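Local coordinates for protein gdp-l-fucose synthetase (Naegleria fowleri, PDB 6AQZ) that probably makes GDP-L-fucose with NADPH as reductant, as a member of the NAD-dependent epimerase/dehydratase family that binds NADP in a Rossmann fold, at residues D25-T30 and G51-L56. Numbering follows the deposited sequence.
Sequences DVILVT and GKWVFL
Lys52 N donates to Asp25 O and Ile27 N to Lys52 O (2.9 Å); Val54 N reaches Ile27 O, Val29 N reaches Val54 O, and Leu56 N reaches Val29 O. These five backbone hydrogen bonds join parallel strands 26-30 and 52-55, whose N-to-C directions differ by 14°.

Apolar contact is densest on the face bearing Ile27, Val29, Trp53 and Phe55. Ile27 lies across one face of the indole: CG2, anti to the backbone N, sits 3.7 Å from the centroid of the six-membered ring in a CH-pi contact, while CD1 rests near the rim, 3.5 Å from Trp53 NE1. A bond from that NE1 to Lys50 O helps fix the ring's rotation. Val29 CG2 meets the indole edge and also packs against Phe55 CE2 (3.8 Å); the Phe55 side chain in turn touches Val40 and Glu41.

On the face of Val26, Leu28, Lys52 and Val54, Leu28 CD1 touches Val54 CB (4.0 Å). Leu56, just beyond the strand, points toward segment 25-30 and meets Leu28 CD1 with its CD1 (3.9 Å).

The pair joins both strands of the Rossmann fold's first beta-alpha-beta unit: backbone bonds set the register, and side chains pack it against helices 35-46 and 66-76 on opposite faces, near the NADP site.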
loop_
_atom_site.group_PDB
_atom_site.type_symbol
_atom_site.label_atom_id
_atom_site.label_comp_id
_atom_site.label_asym_id
_atom_site.label_seq_id
_atom_site.Cartn_x
_atom_site.Cartn_y
_atom_site.Cartn_z
ATOM N N ASP A 25 18.136 27.049 -11.007
ATOM C CA ASP A 25 17.528 25.817 -10.553
ATOM C C ASP A 25 17.846 25.575 -9.091
ATOM O O ASP A 25 18.959 25.838 -8.622
ATOM C CB ASP A 25 18.034 24.628 -11.366
ATOM C CG ASP A 25 17.455 24.578 -12.744
ATOM O OD1 ASP A 25 16.209 24.656 -12.871
ATOM O OD2 ASP A 25 18.256 24.462 -13.694
ATOM N N VAL A 26 16.874 25.004 -8.395
ATOM C CA VAL A 26 16.987 24.641 -6.994
ATOM C C VAL A 26 16.693 23.156 -6.946
ATOM O O VAL A 26 15.624 22.726 -7.390
ATOM C CB VAL A 26 15.990 25.425 -6.121
ATOM C CG1 VAL A 26 16.203 25.133 -4.655
ATOM C CG2 VAL A 26 16.051 26.918 -6.407
ATOM N N ILE A 27 17.633 22.374 -6.425
ATOM C CA ILE A 27 17.471 20.930 -6.358
ATOM C C ILE A 27 17.411 20.546 -4.892
ATOM O O ILE A 27 18.407 20.680 -4.174
ATOM C CB ILE A 27 18.600 20.165 -7.060
ATOM C CG1 ILE A 27 18.767 20.603 -8.517
ATOM C CG2 ILE A 27 18.322 18.665 -6.985
ATOM C CD1 ILE A 27 19.759 21.801 -8.714
ATOM N N LEU A 28 16.262 20.019 -4.467
ATOM C CA LEU A 28 16.032 19.600 -3.091
ATOM C C LEU A 28 16.304 18.107 -2.962
ATOM O O LEU A 28 15.735 17.304 -3.709
ATOM C CB LEU A 28 14.594 19.918 -2.685
ATOM C CG LEU A 28 14.229 19.978 -1.203
ATOM C CD1 LEU A 28 15.050 21.016 -0.450
ATOM C CD2 LEU A 28 12.713 20.220 -1.043
ATOM N N VAL A 29 17.180 17.736 -2.029
ATOM C CA VAL A 29 17.545 16.337 -1.811
ATOM C C VAL A 29 17.084 15.982 -0.398
ATOM O O VAL A 29 17.725 16.369 0.592
ATOM C CB VAL A 29 19.051 16.082 -1.984
ATOM C CG1 VAL A 29 19.389 14.595 -1.790
ATOM C CG2 VAL A 29 19.538 16.544 -3.351
ATOM N N THR A 30 15.972 15.248 -0.287
ATOM C CA THR A 30 15.609 14.712 1.018
ATOM C C THR A 30 16.517 13.536 1.318
ATOM O O THR A 30 16.978 12.841 0.404
ATOM C CB THR A 30 14.144 14.256 1.078
ATOM O OG1 THR A 30 14.015 12.966 0.463
ATOM C CG2 THR A 30 13.210 15.280 0.398
ATOM N N GLY A 51 23.432 24.896 -10.274
ATOM C CA GLY A 51 22.243 24.947 -9.450
ATOM C C GLY A 51 22.559 25.129 -7.970
ATOM O O GLY A 51 23.693 24.963 -7.509
ATOM N N LYS A 52 21.539 25.518 -7.225
ATOM C CA LYS A 52 21.614 25.571 -5.778
ATOM C C LYS A 52 21.133 24.227 -5.248
ATOM O O LYS A 52 19.967 23.860 -5.434
ATOM C CB LYS A 52 20.767 26.718 -5.228
ATOM C CG LYS A 52 20.762 26.824 -3.707
ATOM C CD LYS A 52 19.841 27.946 -3.241
ATOM C CE LYS A 52 19.892 28.118 -1.726
ATOM N NZ LYS A 52 18.806 29.012 -1.222
ATOM N N TRP A 53 22.027 23.497 -4.598
ATOM C CA TRP A 53 21.744 22.173 -4.074
ATOM C C TRP A 53 21.558 22.254 -2.566
ATOM O O TRP A 53 22.388 22.859 -1.872
ATOM C CB TRP A 53 22.873 21.207 -4.429
ATOM C CG TRP A 53 22.874 20.888 -5.869
ATOM C CD1 TRP A 53 23.282 21.696 -6.906
ATOM C CD2 TRP A 53 22.373 19.690 -6.464
ATOM N NE1 TRP A 53 23.090 21.049 -8.114
ATOM C CE2 TRP A 53 22.537 19.817 -7.867
ATOM C CE3 TRP A 53 21.814 18.516 -5.946
ATOM C CZ2 TRP A 53 22.155 18.816 -8.754
ATOM C CZ3 TRP A 53 21.432 17.510 -6.838
ATOM C CH2 TRP A 53 21.597 17.675 -8.222
ATOM N N VAL A 54 20.442 21.699 -2.074
ATOM C CA VAL A 54 20.096 21.684 -0.649
ATOM C C VAL A 54 19.981 20.238 -0.187
ATOM O O VAL A 54 19.091 19.509 -0.634
ATOM C CB VAL A 54 18.789 22.434 -0.367
ATOM C CG1 VAL A 54 18.494 22.427 1.135
ATOM C CG2 VAL A 54 18.850 23.844 -0.938
ATOM N N PHE A 55 20.853 19.836 0.725
ATOM C CA PHE A 55 20.895 18.461 1.227
ATOM C C PHE A 55 20.251 18.451 2.607
ATOM O O PHE A 55 20.874 18.831 3.595
ATOM C CB PHE A 55 22.337 17.954 1.225
ATOM C CG PHE A 55 22.889 17.811 -0.180
ATOM C CD1 PHE A 55 23.489 18.892 -0.814
ATOM C CD2 PHE A 55 22.716 16.627 -0.899
ATOM C CE1 PHE A 55 23.949 18.785 -2.128
ATOM C CE2 PHE A 55 23.171 16.513 -2.211
ATOM C CZ PHE A 55 23.789 17.597 -2.824
ATOM N N LEU A 56 19.005 17.991 2.665
ATOM C CA LEU A 56 18.230 18.022 3.893
ATOM C C LEU A 56 18.569 16.837 4.782
ATOM O O LEU A 56 18.838 15.733 4.311
ATOM C CB LEU A 56 16.728 17.967 3.585
ATOM C CG LEU A 56 16.034 19.043 2.750
ATOM C CD1 LEU A 56 14.619 18.614 2.552
ATOM C CD2 LEU A 56 16.068 20.388 3.436
#